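Local coordinates for protein probable Thioesterase (Bartonella henselae, PDB 3HM0) that probably hydrolyses thioester bonds, as a member of the thioesterase superfamily, at residues A[36-41]-A[110-115]. Sequence-based numbering, arbitrary orientation.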
loop_
_atom_site.group_PDB
_atom_site.type_symbol
_atom_site.label_atom_id
_atom_site.label_comp_id
_atom_site.label_asym_id
_atom_site.label_seq_id
_atom_site.Cartn_x
_atom_site.Cartn_y
_atom_site.Cartn_z
ATOM N N PHE A 36 21.710 -10.486 -15.440
ATOM C CA PHE A 36 20.476 -10.051 -14.781
ATOM C C PHE A 36 20.048 -11.063 -13.727
ATOM O O PHE A 36 19.830 -12.228 -14.046
ATOM C CB PHE A 36 19.340 -9.917 -15.801
ATOM C CG PHE A 36 19.306 -8.603 -16.500
ATOM C CD1 PHE A 36 19.095 -7.421 -15.788
ATOM C CD2 PHE A 36 19.470 -8.531 -17.879
ATOM C CE1 PHE A 36 19.058 -6.182 -16.446
ATOM C CE2 PHE A 36 19.434 -7.292 -18.545
ATOM C CZ PHE A 36 19.229 -6.121 -17.826
ATOM N N HIS A 37 19.911 -10.630 -12.480
ATOM C CA HIS A 37 19.360 -11.502 -11.451
ATOM C C HIS A 37 17.870 -11.653 -11.670
ATOM O O HIS A 37 17.191 -10.677 -11.979
ATOM C CB HIS A 37 19.631 -10.937 -10.068
ATOM C CG HIS A 37 21.072 -10.986 -9.673
ATOM N ND1 HIS A 37 21.480 -11.217 -8.376
ATOM C CD2 HIS A 37 22.205 -10.847 -10.405
ATOM C CE1 HIS A 37 22.801 -11.207 -8.322
ATOM N NE2 HIS A 37 23.265 -10.988 -9.541
ATOM N N ASP A 38 17.379 -12.880 -11.517
ATOM C CA ASP A 38 15.975 -13.213 -11.736
ATOM C C ASP A 38 15.247 -13.462 -10.419
ATOM O O ASP A 38 15.729 -14.215 -9.553
ATOM C CB ASP A 38 15.833 -14.450 -12.644
ATOM C CG ASP A 38 15.981 -14.125 -14.130
ATOM O OD1 ASP A 38 16.582 -13.090 -14.485
ATOM O OD2 ASP A 38 15.491 -14.922 -14.960
ATOM N N PHE A 39 14.080 -12.829 -10.290
ATOM C CA PHE A 39 13.177 -13.064 -9.176
ATOM C C PHE A 39 11.696 -13.084 -9.590
ATOM O O PHE A 39 11.233 -12.231 -10.351
ATOM C CB PHE A 39 13.411 -12.033 -8.079
ATOM C CG PHE A 39 12.809 -12.420 -6.771
ATOM C CD1 PHE A 39 13.348 -13.477 -6.031
ATOM C CD2 PHE A 39 11.672 -11.764 -6.292
ATOM C CE1 PHE A 39 12.767 -13.868 -4.825
ATOM C CE2 PHE A 39 11.088 -12.144 -5.073
ATOM C CZ PHE A 39 11.637 -13.193 -4.338
ATOM N N GLN A 40 10.953 -14.056 -9.075
ATOM C CA GLN A 40 9.550 -14.196 -9.424
ATOM C C GLN A 40 8.607 -13.737 -8.304
ATOM O O GLN A 40 8.900 -13.889 -7.117
ATOM C CB GLN A 40 9.233 -15.634 -9.807
ATOM C CG GLN A 40 10.082 -16.183 -10.961
ATOM C CD GLN A 40 9.371 -17.269 -11.762
ATOM O OE1 GLN A 40 8.735 -18.174 -11.205
ATOM N NE2 GLN A 40 9.461 -17.169 -13.076
ATOM N N ALA A 41 7.483 -13.157 -8.699
ATOM C CA ALA A 41 6.400 -12.870 -7.772
ATOM C C ALA A 41 5.079 -13.045 -8.487
ATOM O O ALA A 41 4.978 -12.818 -9.695
ATOM C CB ALA A 41 6.522 -11.458 -7.178
ATOM N N LEU A 110 2.329 -14.815 -13.089
ATOM C CA LEU A 110 3.610 -15.046 -12.467
ATOM C C LEU A 110 4.624 -14.136 -13.136
ATOM O O LEU A 110 4.852 -14.230 -14.351
ATOM C CB LEU A 110 4.018 -16.500 -12.600
ATOM C CG LEU A 110 5.292 -16.879 -11.845
ATOM C CD1 LEU A 110 5.317 -16.339 -10.407
ATOM C CD2 LEU A 110 5.425 -18.410 -11.859
ATOM N N LEU A 111 5.207 -13.238 -12.341
ATOM C CA LEU A 111 6.109 -12.219 -12.870
ATOM C C LEU A 111 7.580 -12.601 -12.695
ATOM O O LEU A 111 7.962 -13.176 -11.672
ATOM C CB LEU A 111 5.834 -10.834 -12.234
ATOM C CG LEU A 111 4.438 -10.185 -12.320
ATOM C CD1 LEU A 111 4.433 -8.844 -11.627
ATOM C CD2 LEU A 111 3.959 -10.034 -13.758
ATOM N N THR A 112 8.380 -12.287 -13.714
ATOM C CA THR A 112 9.835 -12.377 -13.666
ATOM C C THR A 112 10.375 -10.952 -13.570
ATOM O O THR A 112 10.029 -10.090 -14.396
ATOM C CB THR A 112 10.384 -13.059 -14.935
ATOM O OG1 THR A 112 9.722 -14.311 -15.123
ATOM C CG2 THR A 112 11.880 -13.275 -14.855
ATOM N N ILE A 113 11.180 -10.706 -12.538
ATOM C CA ILE A 113 11.763 -9.404 -12.294
ATOM C C ILE A 113 13.269 -9.489 -12.546
ATOM O O ILE A 113 13.958 -10.280 -11.914
ATOM C CB ILE A 113 11.488 -8.907 -10.845
ATOM C CG1 ILE A 113 9.993 -8.975 -10.511
ATOM C CG2 ILE A 113 12.017 -7.472 -10.641
ATOM C CD1 ILE A 113 9.702 -9.076 -9.012
ATOM N N LYS A 114 13.769 -8.671 -13.471
ATOM C CA LYS A 114 15.186 -8.687 -13.832
ATOM C C LYS A 114 15.911 -7.429 -13.366
ATOM O O LYS A 114 15.498 -6.310 -13.652
ATOM C CB LYS A 114 15.369 -8.930 -15.327
ATOM C CG LYS A 114 14.813 -10.275 -15.748
ATOM C CD LYS A 114 14.525 -10.377 -17.228
ATOM C CE LYS A 114 15.678 -11.028 -17.972
ATOM N NZ LYS A 114 15.870 -12.466 -17.559
ATOM N N THR A 115 17.000 -7.636 -12.634
ATOM C CA THR A 115 17.697 -6.552 -11.981
ATOM C C THR A 115 19.196 -6.743 -12.151
ATOM O O THR A 115 19.710 -7.861 -12.010
ATOM C CB THR A 115 17.344 -6.518 -10.477
ATOM O OG1 THR A 115 15.924 -6.439 -10.311
ATOM C CG2 THR A 115 17.979 -5.345 -9.795
#
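Asp38 and Lys114 illustrate how a cross-strand pair on the outer face of an antiparallel sheet can join opposite charges. Their side chains run side by side and point the same way, and the lysine, bent at its last two torsions (chi3 96°, chi4 65°), folds its ammonium back onto the carboxylate. NZ of Lys114 meets OD1 of Asp38 at 3.2 Å on the syn side, slightly out of the carboxylate plane, completing a salt bridge. On the same face Gln40 lies alongside Thr112, while the side chain of Leu110 crosses that of Gln40 at about a right angle and sets its CD2 3.4 Å from Gln40 OE1. Just ahead of the strand, the ring of Phe36 reaches across Lys114, its CD1 4.0 Å from Lys114 CB, and turns its edge to the carbonyl carbon of Thr115.

The other face carries His37, Phe39, Ala41, Leu111, Ile113 and Thr115. Phe39 swings its ring away from the partner strand, CG anti to the backbone N (chi1 -164°), leaving a ring edge 4.3 Å from Ile113 CD1, measured from Phe39 CD2. The same methyl also approaches Ala41 CB. Helix 58-72 packs against Phe39, Ala41 and Leu111; His37 ND1 is hydrogen-bonded to Asp73, and Thr115 OG1 to Gln129. Phe39 additionally packs on Tyr44 of the second subunit.

Between the two faces, the backbones of His37 and Thr115, Phe39 and Ile113, and Ala41 and Leu111 form hydrogen-bonded pairs, each joined by two backbone bonds; the bond from Leu111 N to Ala41 O measures 2.7 Å. Strand 37-42 thereby forms one edge of the chain's sheet beside strand 110-120, with a long helix across one face, an arrangement characteristic of the hotdog fold of the thioesterase superfamily.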